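Local coordinates for protein acetate kinase (Entamoeba histolytica, PDB 4H0O) that probably catalyses phosphoryl transfer between acetate and acetyl phosphate, as a magnesium- and pyrophosphate-dependent acetate kinase of the ASKHA superfamily, at residues 135-140 with 149-154; 184-189 with 395-400; 102-107 with 112-117; 26-31 with 82-87; 53-58 with 69-74. All blocks are in the same frame, centred on the assembly; numbering follows the deposited sequence.

Contacts 1, 2 and 4 are buried, contact 3 is partly buried and contact 5 lies at the surface. Contacts 1, 4 and 5 all reach the same eight-stranded sheet, and contacts 4 and 5 also share helix 73-86, contact 5 being nested within the loop that contact 4 closes. Contact 1 alone is crossed by direct hydrogen bonds. Contact 2 mixes aliphatic packing with charged groups and a water, whereas contacts 3, 4 and 5 meet mainly through apolar groups and keep their sound polar bonds within single segments or with outside partners. Contacts 1 and 2 meet at D154 and H184, both predicted active-site residues, while contact 5 lies away from the annotated sites.

Contact 1. Residues 135-140 with 149-154; sequences GVIEIS and QYVAID
This is a buried helix-on-strand contact, in which S140 and I137 of helix 129-143 meet Q149 and V151 of strand 148-153. The polar half is a two-point grip by the Q149 amide. Its NE2 donates to the backbone O of S140 at 2.9 Å with an N-H...O angle of 157°; the acceptor lies in the amide plane, but the donor stands 66° out of the S140 carbonyl plane. A weak bond of 3.3 Å from S140 OG to Q149 OE1 accompanies it. OE1 is also hydrogen-bonded to H96 of strand 93-98, which helps to fix the rotation of this buried amide. Helix 129-143 lies on the crossover connection between the parallel neighbours 93-98 and 148-153, part of the ribonuclease H-like fold. The apolar half is thinner: I137 CD1 lies 4.2 Å from V151 CG2, the two side chains crossing at about a right angle. Just past the end of the strand comes D154, the predicted proton donor/acceptor.

Contact 2. Residues 184-189 with 395-400; sequences HGLSYE and LQKGKE
K397 and E189 bury the most surface here, and L186 adds a smaller apolar patch. The lysine is met along its aliphatic stem, across which the glutamate lies, with E189 OE1 3.6 Å from K397 CE. Their opposite charges are close but not joined, since E189 OE1 and K397 NZ are 4.9 Å apart. The bend in the lysine chain at chi2 (61°) and chi4 carries the ammonium elsewhere, into a salt bridge within its own helix, where NZ is 3.6 Å from E400 OE2. E189 has CG between its backbone N and carbonyl carbon (chi1 52°), and this, with the extended chain beyond, carries OE1 to the stem of K397. The same OE1 is 2.6 Å from a water, which has a longer, weak link to E400 OE1. Such a water probably eases the approach of the two carboxylates, whose OE1 atoms are 4.5 Å apart. Deeper in, L186 CD2 packs against K397 CD at 4.1 Å.

These contacts set the first turn of helix 185-195 against helix 390-402. H184, a predicted transition-state stabiliser, occupies the N-cap position, and its N is hydrogen-bonded to D154 OD2 just past strand 148-153. A152 of that strand is touched by both L186 and K397, so both helices rest on strand 148-153 at A152.

Contact 3. Residues 102-107 with 112-117; sequences GSYFKK and DEVVLK
D112 OD1 accepts from the backbone N of V115 at 2.7 Å, with an almost straight N-H...O angle of 174° and the donor nearly in line with the C-O bond. This bond caps helix 113-120, in whose first turn V115 meets F105. V115 CG1 lies 4.1 Å from both CE1 and CZ of the F105 ring, while V115 O sits near the ring plane at its edge, 3.8 Å from CZ. The phenyl is also steadied within its own loop: Y104 CD2 stands 3.6 Å above its plane, over the centre. Y104 has CG anti to its backbone N (chi1 178°) and reaches V114 at the more exposed margin, where OH comes within 3.6 Å of CG1. On the inner side, F105 touches I153 and V115 touches V151, which joins the pair to strand 148-153. The contact between loop and helix is therefore mainly apolar; a ring edge turned to a carbonyl oxygen would contribute a weak electrostatic attraction at most.

Contact 4. Residues 26-31 with 82-87; sequences LTYKVF and QFLKEN
Strand 26-31 and helix 82-86 run in roughly the same direction, their short axes inclined at 35° and 12.1 Å apart at closest approach. Y28 and L84 carry most of the contact; V30 and F83 add smaller patches. The tyrosine has CG between its backbone N and carbonyl carbon (chi1 81°), and its ring reaches across to the helix. L84 CD2 lies 4.1 Å from Y28 CE2 and 3.9 Å from its OH, the two side chains sliding past each other in opposite directions. The other leucine branch, CD1, meets V30 CG2 at 4.3 Å, and that same valine methyl lies in plane at the edge of the Y28 ring. Y28 OH also comes within 3.9 Å of F83 CE2, the tyrosine running nearly perpendicular to the phenylalanine. The polar need of this buried hydroxyl is met outside the pair, by a hydrogen bond to H57 ND1 of strand 54-59, and the H57 ring in turn stacks with F83. At the helix end, N87 ND2 donates to F83 O at 3.1 Å with an angle of 169°, and the same nitrogen stands 3.3 Å above the F83 ring plane, toward its rim.

Within the sheet, strand 26-31 runs between strands 16-21 and 36-44. L26 and Y28 lean on helix 73-86, whereas K29 and F31 touch helix 390-402.

Contact 5. Residues 53-58 with 69-74; sequences PFIEHH and PILNHP
The unusual feature is two prolines at the open end of a hairpin, one ahead of its first strand and one beyond its second: P53 and P69 are the closest pair of backbones, with CA atoms 6.4 Å apart. P53 buries the largest area of any residue in the contact, yet the two pyrrolidine rings do not pack on each other. P53 CG instead approaches the backbone C of P69 at 4.2 Å and, more tightly, the terminal methyl of I70, with CG to CD1 at 3.7 Å. The CB of I70 points away from strand 54-59; CG1 lies beside the backbone N, and a bend at chi2 (-57°) brings CD1 back to P53 CG and CB. One step further in, I55 CD1 and L71 CD1 meet at 4.1 Å, the isoleucine lying across the leucine, and this second pair is the more buried. The polar groups look elsewhere: L71 O bonds to N43 ND2, and N72 OD1 caps Q75 N at the start of helix 73-86.

The arrangement closes the beta hairpin of strands 54-59 and 62-67, which ends the antiparallel meander at the edge of the eight-stranded sheet of this ribonuclease H-like fold, just before the chain enters helix 73-86.

Contact 1. Residues 135-140 with 149-154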
# COMPACT_ATOMS: atom_id res chain seq x y z
N GLY B 135 23.27 -21.45 13.80
CA GLY B 135 24.45 -22.31 13.85
C GLY B 135 25.61 -21.64 14.56
O GLY B 135 26.33 -22.27 15.34
N VAL B 136 25.79 -20.35 14.29
CA VAL B 136 26.84 -19.56 14.93
C VAL B 136 26.57 -19.41 16.42
O VAL B 136 27.48 -19.53 17.24
CB VAL B 136 26.99 -18.18 14.27
CG1 VAL B 136 27.95 -17.29 15.06
CG2 VAL B 136 27.47 -18.32 12.83
N ILE B 137 25.30 -19.18 16.77
CA ILE B 137 24.89 -19.08 18.17
C ILE B 137 25.16 -20.37 18.95
O ILE B 137 25.71 -20.34 20.04
CB ILE B 137 23.40 -18.68 18.30
CG1 ILE B 137 23.20 -17.22 17.90
CG2 ILE B 137 22.90 -18.89 19.72
CD1 ILE B 137 21.76 -16.74 17.95
N GLU B 138 24.78 -21.51 18.37
CA GLU B 138 25.00 -22.81 19.02
C GLU B 138 26.48 -23.11 19.27
O GLU B 138 26.85 -23.55 20.36
CB GLU B 138 24.36 -23.94 18.21
CG GLU B 138 23.00 -24.39 18.74
CD GLU B 138 22.51 -25.69 18.12
OE1 GLU B 138 23.00 -26.04 17.02
OE2 GLU B 138 21.65 -26.35 18.73
N ILE B 139 27.33 -22.87 18.27
CA ILE B 139 28.75 -23.12 18.43
C ILE B 139 29.39 -22.10 19.39
O ILE B 139 30.36 -22.40 20.08
CB ILE B 139 29.49 -23.14 17.07
CG1 ILE B 139 30.49 -24.29 17.02
CG2 ILE B 139 30.19 -21.81 16.78
CD1 ILE B 139 29.84 -25.65 17.13
N SER B 140 28.80 -20.90 19.45
CA SER B 140 29.34 -19.83 20.28
C SER B 140 29.06 -20.10 21.76
O SER B 140 29.90 -19.83 22.62
CB SER B 140 28.73 -18.49 19.86
OG SER B 140 29.57 -17.40 20.19
N GLN B 149 25.63 -14.30 26.69
CA GLN B 149 25.37 -14.04 25.28
C GLN B 149 23.93 -13.60 25.06
O GLN B 149 23.03 -14.00 25.81
CB GLN B 149 25.71 -15.27 24.42
CG GLN B 149 27.11 -15.82 24.67
CD GLN B 149 27.60 -16.75 23.58
OE1 GLN B 149 27.20 -16.64 22.42
NE2 GLN B 149 28.48 -17.68 23.95
N TYR B 150 23.71 -12.77 24.05
CA TYR B 150 22.38 -12.23 23.76
C TYR B 150 22.08 -12.26 22.27
O TYR B 150 22.99 -12.17 21.44
CB TYR B 150 22.24 -10.81 24.30
CG TYR B 150 23.11 -9.77 23.62
CD1 TYR B 150 24.42 -9.56 24.04
CD2 TYR B 150 22.62 -8.98 22.59
CE1 TYR B 150 25.22 -8.61 23.44
CE2 TYR B 150 23.41 -8.03 21.98
CZ TYR B 150 24.71 -7.85 22.41
OH TYR B 150 25.50 -6.90 21.81
N VAL B 151 20.80 -12.37 21.95
CA VAL B 151 20.38 -12.33 20.56
C VAL B 151 19.50 -11.11 20.30
O VAL B 151 18.47 -10.92 20.95
CB VAL B 151 19.66 -13.65 20.14
CG1 VAL B 151 18.53 -13.98 21.11
CG2 VAL B 151 19.16 -13.56 18.72
N ALA B 152 19.94 -10.26 19.38
CA ALA B 152 19.16 -9.09 19.00
C ALA B 152 18.16 -9.48 17.91
O ALA B 152 18.57 -9.87 16.82
CB ALA B 152 20.07 -7.99 18.52
N ILE B 153 16.87 -9.38 18.21
CA ILE B 153 15.84 -9.82 17.26
C ILE B 153 15.28 -8.66 16.43
O ILE B 153 14.77 -7.68 16.97
CB ILE B 153 14.68 -10.56 17.97
CG1 ILE B 153 15.11 -11.97 18.38
CG2 ILE B 153 13.48 -10.68 17.06
CD1 ILE B 153 15.80 -12.05 19.71
N ASP B 154 15.36 -8.79 15.10
CA ASP B 154 15.02 -7.70 14.19
C ASP B 154 13.51 -7.40 14.13
O ASP B 154 13.11 -6.37 13.61
CB ASP B 154 15.54 -8.01 12.79
CG ASP B 154 15.84 -6.76 11.98
OD1 ASP B 154 16.41 -5.80 12.55
OD2 ASP B 154 15.50 -6.73 10.78

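Contact 2. Residues 184-189 with 395-400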
# COMPACT_ATOMS: atom_id res chain seq x y z
N HIS B 184 13.69 -4.52 10.17
CA HIS B 184 14.62 -3.42 10.44
C HIS B 184 14.41 -2.84 11.84
O HIS B 184 14.75 -1.68 12.10
CB HIS B 184 14.49 -2.31 9.39
CG HIS B 184 14.65 -2.78 7.98
ND1 HIS B 184 13.91 -2.28 6.93
CD2 HIS B 184 15.48 -3.71 7.44
CE1 HIS B 184 14.27 -2.87 5.81
NE2 HIS B 184 15.22 -3.75 6.09
N GLY B 185 13.85 -3.65 12.74
CA GLY B 185 13.49 -3.20 14.07
C GLY B 185 14.67 -2.71 14.89
O GLY B 185 14.57 -1.71 15.61
N LEU B 186 15.80 -3.40 14.76
CA LEU B 186 17.01 -3.05 15.49
C LEU B 186 17.58 -1.71 15.03
O LEU B 186 18.05 -0.91 15.84
CB LEU B 186 18.05 -4.16 15.33
CG LEU B 186 17.68 -5.51 15.95
CD1 LEU B 186 18.67 -6.59 15.53
CD2 LEU B 186 17.63 -5.39 17.46
N SER B 187 17.53 -1.47 13.72
CA SER B 187 17.95 -0.19 13.15
C SER B 187 17.10 0.96 13.69
O SER B 187 17.62 2.00 14.09
CB SER B 187 17.85 -0.27 11.62
OG SER B 187 18.10 0.98 11.01
N TYR B 188 15.78 0.75 13.72
CA TYR B 188 14.85 1.76 14.22
C TYR B 188 15.08 2.12 15.69
O TYR B 188 15.18 3.29 16.03
CB TYR B 188 13.40 1.30 13.99
CG TYR B 188 12.97 1.35 12.55
CD1 TYR B 188 13.24 2.46 11.76
CD2 TYR B 188 12.31 0.28 11.96
CE1 TYR B 188 12.86 2.51 10.44
CE2 TYR B 188 11.92 0.32 10.63
CZ TYR B 188 12.20 1.44 9.88
OH TYR B 188 11.83 1.51 8.56
N GLU B 189 15.16 1.11 16.56
CA GLU B 189 15.33 1.40 17.99
C GLU B 189 16.72 1.94 18.31
O GLU B 189 16.91 2.63 19.31
CB GLU B 189 14.96 0.20 18.88
CG GLU B 189 15.63 -1.11 18.53
CD GLU B 189 15.03 -2.28 19.31
OE1 GLU B 189 14.83 -2.12 20.54
OE2 GLU B 189 14.77 -3.34 18.70
N LEU B 395 25.50 -3.94 19.29
CA LEU B 395 26.19 -3.57 20.51
C LEU B 395 25.28 -2.78 21.44
O LEU B 395 25.27 -3.00 22.66
CB LEU B 395 27.45 -2.75 20.20
CG LEU B 395 28.30 -2.37 21.41
CD1 LEU B 395 28.84 -3.61 22.10
CD2 LEU B 395 29.44 -1.43 21.02
N GLN B 396 24.50 -1.87 20.87
CA GLN B 396 23.59 -1.03 21.64
C GLN B 396 22.52 -1.87 22.36
O GLN B 396 22.14 -1.57 23.49
CB GLN B 396 22.92 0.01 20.74
CG GLN B 396 21.95 0.93 21.47
CD GLN B 396 22.64 1.80 22.51
OE1 GLN B 396 23.69 2.39 22.25
NE2 GLN B 396 22.05 1.88 23.70
N LYS B 397 22.06 -2.92 21.69
CA LYS B 397 21.08 -3.83 22.27
C LYS B 397 21.69 -4.52 23.48
O LYS B 397 20.99 -4.83 24.45
CB LYS B 397 20.63 -4.86 21.23
CG LYS B 397 19.21 -5.40 21.44
CD LYS B 397 18.19 -4.26 21.37
CE LYS B 397 16.93 -4.56 22.16
NZ LYS B 397 17.23 -5.30 23.42
N GLY B 398 23.00 -4.72 23.44
CA GLY B 398 23.71 -5.34 24.55
C GLY B 398 23.87 -4.43 25.75
O GLY B 398 23.80 -4.89 26.89
N LYS B 399 24.12 -3.14 25.49
CA LYS B 399 24.19 -2.15 26.56
C LYS B 399 22.85 -2.11 27.29
O LYS B 399 22.79 -1.95 28.50
CB LYS B 399 24.50 -0.75 26.00
CG LYS B 399 25.79 -0.65 25.19
CD LYS B 399 26.05 0.80 24.78
CE LYS B 399 27.11 0.89 23.69
NZ LYS B 399 27.33 2.30 23.23
N GLU B 400 21.78 -2.25 26.52
CA GLU B 400 20.42 -2.21 27.04
C GLU B 400 20.13 -3.43 27.93
O GLU B 400 19.40 -3.33 28.92
CB GLU B 400 19.44 -2.15 25.87
CG GLU B 400 17.98 -2.02 26.24
CD GLU B 400 17.11 -1.84 25.02
OE1 GLU B 400 17.57 -1.19 24.05
OE2 GLU B 400 15.97 -2.36 25.01
O HOH W 1 14.61 -0.42 22.54

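Contact 3. Residues 102-107 with 112-117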
# COMPACT_ATOMS: atom_id res chain seq x y z
N GLY B 102 9.50 -14.35 14.97
CA GLY B 102 8.13 -14.82 14.99
C GLY B 102 7.28 -14.25 16.11
O GLY B 102 7.50 -13.13 16.57
N SER B 103 6.30 -15.04 16.55
CA SER B 103 5.33 -14.59 17.55
C SER B 103 5.90 -14.51 18.97
O SER B 103 5.51 -13.64 19.75
CB SER B 103 4.10 -15.50 17.53
OG SER B 103 4.46 -16.86 17.73
N TYR B 104 6.83 -15.40 19.30
CA TYR B 104 7.35 -15.49 20.67
C TYR B 104 8.18 -14.28 21.09
O TYR B 104 8.01 -13.77 22.20
CB TYR B 104 8.17 -16.78 20.86
CG TYR B 104 8.78 -16.91 22.24
CD1 TYR B 104 8.03 -17.39 23.31
CD2 TYR B 104 10.11 -16.57 22.47
CE1 TYR B 104 8.59 -17.51 24.57
CE2 TYR B 104 10.67 -16.69 23.73
CZ TYR B 104 9.90 -17.16 24.78
OH TYR B 104 10.46 -17.28 26.03
N PHE B 105 9.07 -13.82 20.22
CA PHE B 105 10.01 -12.77 20.60
C PHE B 105 9.44 -11.35 20.45
O PHE B 105 9.47 -10.76 19.36
CB PHE B 105 11.32 -12.92 19.82
CG PHE B 105 12.13 -14.13 20.22
CD1 PHE B 105 13.01 -14.07 21.30
CD2 PHE B 105 12.02 -15.32 19.52
CE1 PHE B 105 13.76 -15.18 21.66
CE2 PHE B 105 12.77 -16.43 19.88
CZ PHE B 105 13.64 -16.36 20.95
N LYS B 106 8.93 -10.82 21.55
CA LYS B 106 8.49 -9.43 21.63
C LYS B 106 9.65 -8.57 22.10
O LYS B 106 9.64 -7.34 21.98
CB LYS B 106 7.30 -9.28 22.58
CG LYS B 106 5.99 -9.89 22.07
CD LYS B 106 5.42 -10.88 23.08
CE LYS B 106 4.22 -11.62 22.50
NZ LYS B 106 4.26 -13.08 22.82
N LYS B 107 10.67 -9.23 22.64
CA LYS B 107 11.89 -8.56 23.08
C LYS B 107 13.11 -9.33 22.63
O LYS B 107 13.08 -10.56 22.51
CB LYS B 107 11.90 -8.42 24.61
CG LYS B 107 10.95 -7.36 25.15
CD LYS B 107 10.92 -7.35 26.68
CE LYS B 107 10.34 -8.64 27.25
NZ LYS B 107 9.99 -8.52 28.70
N ASP B 112 19.24 -18.36 26.84
CA ASP B 112 19.19 -19.52 27.73
C ASP B 112 18.68 -20.74 26.98
O ASP B 112 18.66 -20.75 25.74
CB ASP B 112 18.32 -19.24 28.97
CG ASP B 112 16.94 -18.70 28.62
OD1 ASP B 112 16.43 -19.01 27.52
OD2 ASP B 112 16.36 -17.97 29.45
N GLU B 113 18.24 -21.77 27.71
CA GLU B 113 17.74 -22.99 27.09
C GLU B 113 16.38 -22.77 26.42
O GLU B 113 16.12 -23.32 25.34
CB GLU B 113 17.63 -24.11 28.13
CG GLU B 113 17.34 -25.49 27.54
CD GLU B 113 18.48 -26.01 26.68
OE1 GLU B 113 19.64 -25.61 26.92
OE2 GLU B 113 18.22 -26.82 25.77
N VAL B 114 15.53 -21.97 27.05
CA VAL B 114 14.22 -21.64 26.49
C VAL B 114 14.36 -20.84 25.19
O VAL B 114 13.75 -21.17 24.17
CB VAL B 114 13.36 -20.84 27.49
CG1 VAL B 114 12.02 -20.46 26.87
CG2 VAL B 114 13.13 -21.66 28.76
N VAL B 115 15.17 -19.78 25.24
CA VAL B 115 15.45 -18.94 24.07
C VAL B 115 15.96 -19.76 22.88
O VAL B 115 15.47 -19.62 21.76
CB VAL B 115 16.45 -17.81 24.42
CG1 VAL B 115 17.00 -17.17 23.16
CG2 VAL B 115 15.78 -16.75 25.29
N LEU B 116 16.94 -20.62 23.13
CA LEU B 116 17.49 -21.50 22.09
C LEU B 116 16.41 -22.39 21.48
O LEU B 116 16.37 -22.59 20.26
CB LEU B 116 18.63 -22.35 22.65
CG LEU B 116 19.99 -21.67 22.80
CD1 LEU B 116 20.94 -22.53 23.62
CD2 LEU B 116 20.59 -21.38 21.43
N LYS B 117 15.53 -22.92 22.33
CA LYS B 117 14.42 -23.75 21.88
C LYS B 117 13.45 -22.96 21.00
O LYS B 117 12.97 -23.46 19.99
CB LYS B 117 13.69 -24.34 23.09
CG LYS B 117 12.37 -25.01 22.78
CD LYS B 117 11.46 -24.98 24.01
CE LYS B 117 11.35 -23.57 24.57
NZ LYS B 117 10.48 -23.48 25.78

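Contact 4. Residues 26-31 with 82-87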
# COMPACT_ATOMS: atom_id res chain seq x y z
N LEU B 26 31.83 -14.82 7.26
CA LEU B 26 31.44 -14.33 8.57
C LEU B 26 32.41 -13.22 8.97
O LEU B 26 33.63 -13.38 8.84
CB LEU B 26 31.49 -15.46 9.60
CG LEU B 26 31.28 -15.05 11.06
CD1 LEU B 26 29.88 -14.50 11.26
CD2 LEU B 26 31.53 -16.22 12.01
N THR B 27 31.88 -12.10 9.45
CA THR B 27 32.71 -11.03 9.98
C THR B 27 32.45 -10.85 11.47
O THR B 27 31.41 -11.28 11.98
CB THR B 27 32.47 -9.69 9.25
OG1 THR B 27 31.16 -9.21 9.56
CG2 THR B 27 32.60 -9.87 7.75
N TYR B 28 33.38 -10.20 12.17
CA TYR B 28 33.21 -9.96 13.60
C TYR B 28 33.91 -8.68 14.03
O TYR B 28 34.83 -8.21 13.36
CB TYR B 28 33.76 -11.13 14.43
CG TYR B 28 35.27 -11.12 14.61
CD1 TYR B 28 36.11 -11.71 13.68
CD2 TYR B 28 35.85 -10.51 15.72
CE1 TYR B 28 37.48 -11.71 13.85
CE2 TYR B 28 37.22 -10.49 15.90
CZ TYR B 28 38.03 -11.09 14.96
OH TYR B 28 39.39 -11.08 15.13
N LYS B 29 33.47 -8.13 15.15
CA LYS B 29 34.15 -7.01 15.77
C LYS B 29 34.17 -7.20 17.28
O LYS B 29 33.27 -7.84 17.84
CB LYS B 29 33.47 -5.68 15.42
CG LYS B 29 33.62 -5.25 13.97
CD LYS B 29 33.08 -3.84 13.76
CE LYS B 29 33.11 -3.42 12.30
NZ LYS B 29 34.51 -3.31 11.78
N VAL B 30 35.19 -6.67 17.94
CA VAL B 30 35.24 -6.66 19.40
C VAL B 30 35.26 -5.22 19.88
O VAL B 30 36.05 -4.41 19.39
CB VAL B 30 36.45 -7.43 19.95
CG1 VAL B 30 36.43 -7.43 21.48
CG2 VAL B 30 36.46 -8.86 19.43
N PHE B 31 34.40 -4.90 20.84
CA PHE B 31 34.33 -3.54 21.36
C PHE B 31 34.80 -3.44 22.81
O PHE B 31 34.51 -4.31 23.63
CB PHE B 31 32.90 -2.99 21.26
CG PHE B 31 32.42 -2.78 19.85
CD1 PHE B 31 32.65 -1.58 19.20
CD2 PHE B 31 31.73 -3.78 19.19
CE1 PHE B 31 32.20 -1.39 17.90
CE2 PHE B 31 31.28 -3.60 17.89
CZ PHE B 31 31.51 -2.40 17.25
N GLN B 82 38.92 -19.00 18.85
CA GLN B 82 40.22 -19.58 19.16
C GLN B 82 41.35 -18.56 18.98
O GLN B 82 42.27 -18.50 19.80
CB GLN B 82 40.47 -20.81 18.28
CG GLN B 82 41.88 -21.36 18.33
CD GLN B 82 42.00 -22.72 17.66
OE1 GLN B 82 41.07 -23.53 17.72
NE2 GLN B 82 43.13 -22.96 17.00
N PHE B 83 41.28 -17.77 17.92
CA PHE B 83 42.28 -16.74 17.65
C PHE B 83 42.34 -15.71 18.77
O PHE B 83 43.43 -15.29 19.17
CB PHE B 83 41.99 -16.04 16.32
CG PHE B 83 42.77 -14.76 16.11
CD1 PHE B 83 44.05 -14.80 15.59
CD2 PHE B 83 42.21 -13.53 16.42
CE1 PHE B 83 44.77 -13.63 15.38
CE2 PHE B 83 42.93 -12.35 16.22
CZ PHE B 83 44.21 -12.41 15.71
N LEU B 84 41.18 -15.31 19.26
CA LEU B 84 41.09 -14.29 20.30
C LEU B 84 41.67 -14.79 21.63
O LEU B 84 42.29 -14.03 22.37
CB LEU B 84 39.64 -13.83 20.48
CG LEU B 84 39.01 -13.21 19.23
CD1 LEU B 84 37.51 -13.05 19.37
CD2 LEU B 84 39.66 -11.87 18.91
N LYS B 85 41.45 -16.07 21.92
CA LYS B 85 42.01 -16.70 23.11
C LYS B 85 43.53 -16.74 23.02
O LYS B 85 44.22 -16.38 23.98
CB LYS B 85 41.46 -18.12 23.28
CG LYS B 85 40.03 -18.18 23.80
CD LYS B 85 39.54 -19.62 23.87
CE LYS B 85 38.17 -19.71 24.53
NZ LYS B 85 37.66 -21.11 24.57
N GLU B 86 44.05 -17.15 21.87
CA GLU B 86 45.49 -17.25 21.65
C GLU B 86 46.20 -15.89 21.68
O GLU B 86 47.39 -15.82 21.96
CB GLU B 86 45.79 -17.99 20.35
CG GLU B 86 45.53 -19.49 20.41
CD GLU B 86 45.79 -20.19 19.08
OE1 GLU B 86 46.06 -19.50 18.08
OE2 GLU B 86 45.73 -21.44 19.05
N ASN B 87 45.46 -14.83 21.40
CA ASN B 87 46.03 -13.48 21.45
C ASN B 87 45.57 -12.68 22.67
O ASN B 87 45.69 -11.45 22.69
CB ASN B 87 45.75 -12.72 20.16
CG ASN B 87 46.61 -13.18 19.01
OD1 ASN B 87 47.65 -12.58 18.72
ND2 ASN B 87 46.20 -14.26 18.35

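Contact 5. Residues 53-58 with 69-74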
# COMPACT_ATOMS: atom_id res chain seq x y z
N PRO B 53 42.63 -19.43 0.71
CA PRO B 53 41.70 -18.55 1.42
C PRO B 53 42.09 -18.45 2.89
O PRO B 53 42.71 -19.38 3.42
CB PRO B 53 40.35 -19.26 1.27
CG PRO B 53 40.71 -20.69 1.04
CD PRO B 53 41.97 -20.66 0.24
N PHE B 54 41.75 -17.34 3.54
CA PHE B 54 42.22 -17.10 4.89
C PHE B 54 41.28 -16.19 5.68
O PHE B 54 40.46 -15.48 5.09
CB PHE B 54 43.62 -16.46 4.85
CG PHE B 54 43.66 -15.13 4.15
CD1 PHE B 54 43.74 -15.06 2.77
CD2 PHE B 54 43.61 -13.95 4.87
CE1 PHE B 54 43.77 -13.84 2.12
CE2 PHE B 54 43.65 -12.73 4.23
CZ PHE B 54 43.73 -12.67 2.85
N ILE B 55 41.41 -16.22 7.00
CA ILE B 55 40.76 -15.23 7.85
C ILE B 55 41.73 -14.07 8.04
O ILE B 55 42.88 -14.26 8.43
CB ILE B 55 40.39 -15.81 9.22
CG1 ILE B 55 39.54 -17.08 9.05
CG2 ILE B 55 39.63 -14.78 10.05
CD1 ILE B 55 39.12 -17.72 10.35
N GLU B 56 41.26 -12.85 7.75
CA GLU B 56 42.09 -11.68 7.96
C GLU B 56 41.73 -11.01 9.28
O GLU B 56 40.60 -10.55 9.47
CB GLU B 56 41.92 -10.68 6.80
CG GLU B 56 42.70 -9.39 6.98
CD GLU B 56 42.82 -8.60 5.69
OE1 GLU B 56 42.40 -9.11 4.63
OE2 GLU B 56 43.34 -7.46 5.73
N HIS B 57 42.68 -10.96 10.20
CA HIS B 57 42.45 -10.32 11.48
C HIS B 57 43.10 -8.95 11.56
O HIS B 57 44.25 -8.77 11.18
CB HIS B 57 42.95 -11.22 12.62
CG HIS B 57 42.17 -12.49 12.78
ND1 HIS B 57 40.95 -12.54 13.42
CD2 HIS B 57 42.45 -13.75 12.38
CE1 HIS B 57 40.51 -13.78 13.41
NE2 HIS B 57 41.40 -14.54 12.79
N HIS B 58 42.33 -7.97 12.04
CA HIS B 58 42.86 -6.64 12.31
C HIS B 58 42.91 -6.45 13.83
O HIS B 58 41.88 -6.42 14.50
CB HIS B 58 42.01 -5.56 11.63
CG HIS B 58 42.10 -5.60 10.13
ND1 HIS B 58 41.40 -4.73 9.32
CD2 HIS B 58 42.80 -6.40 9.30
CE1 HIS B 58 41.68 -4.99 8.06
NE2 HIS B 58 42.52 -6.00 8.01
N PRO B 69 40.87 -23.70 5.09
CA PRO B 69 40.03 -24.21 4.00
C PRO B 69 38.84 -23.26 3.86
O PRO B 69 38.70 -22.35 4.67
CB PRO B 69 39.55 -25.56 4.53
CG PRO B 69 40.51 -25.91 5.65
CD PRO B 69 40.91 -24.61 6.25
N ILE B 70 38.00 -23.46 2.85
CA ILE B 70 36.76 -22.70 2.78
C ILE B 70 35.91 -23.09 3.99
O ILE B 70 35.69 -24.28 4.24
CB ILE B 70 35.99 -22.94 1.47
CG1 ILE B 70 36.76 -22.35 0.29
CG2 ILE B 70 34.60 -22.33 1.54
CD1 ILE B 70 37.03 -20.86 0.43
N LEU B 71 35.45 -22.09 4.74
CA LEU B 71 34.75 -22.35 5.99
C LEU B 71 33.28 -21.95 5.91
O LEU B 71 32.93 -20.94 5.29
CB LEU B 71 35.43 -21.57 7.13
CG LEU B 71 36.87 -21.97 7.47
CD1 LEU B 71 37.51 -20.96 8.42
CD2 LEU B 71 36.88 -23.36 8.09
N ASN B 72 32.42 -22.75 6.54
CA ASN B 72 31.06 -22.28 6.78
C ASN B 72 31.07 -21.28 7.94
O ASN B 72 32.14 -20.92 8.43
CB ASN B 72 30.08 -23.45 7.03
CG ASN B 72 30.41 -24.26 8.27
OD1 ASN B 72 30.99 -23.76 9.24
ND2 ASN B 72 30.03 -25.54 8.26
N HIS B 73 29.90 -20.84 8.38
CA HIS B 73 29.85 -19.85 9.44
C HIS B 73 30.26 -20.36 10.84
O HIS B 73 31.12 -19.76 11.48
CB HIS B 73 28.50 -19.12 9.46
CG HIS B 73 28.23 -18.32 8.23
ND1 HIS B 73 29.01 -17.25 7.85
CD2 HIS B 73 27.26 -18.43 7.28
CE1 HIS B 73 28.53 -16.74 6.73
NE2 HIS B 73 27.47 -17.43 6.36
N PRO B 74 29.66 -21.47 11.32
CA PRO B 74 30.07 -21.93 12.65
C PRO B 74 31.55 -22.36 12.75
O PRO B 74 32.15 -22.19 13.81
CB PRO B 74 29.15 -23.12 12.93
CG PRO B 74 28.69 -23.57 11.58
CD PRO B 74 28.60 -22.32 10.75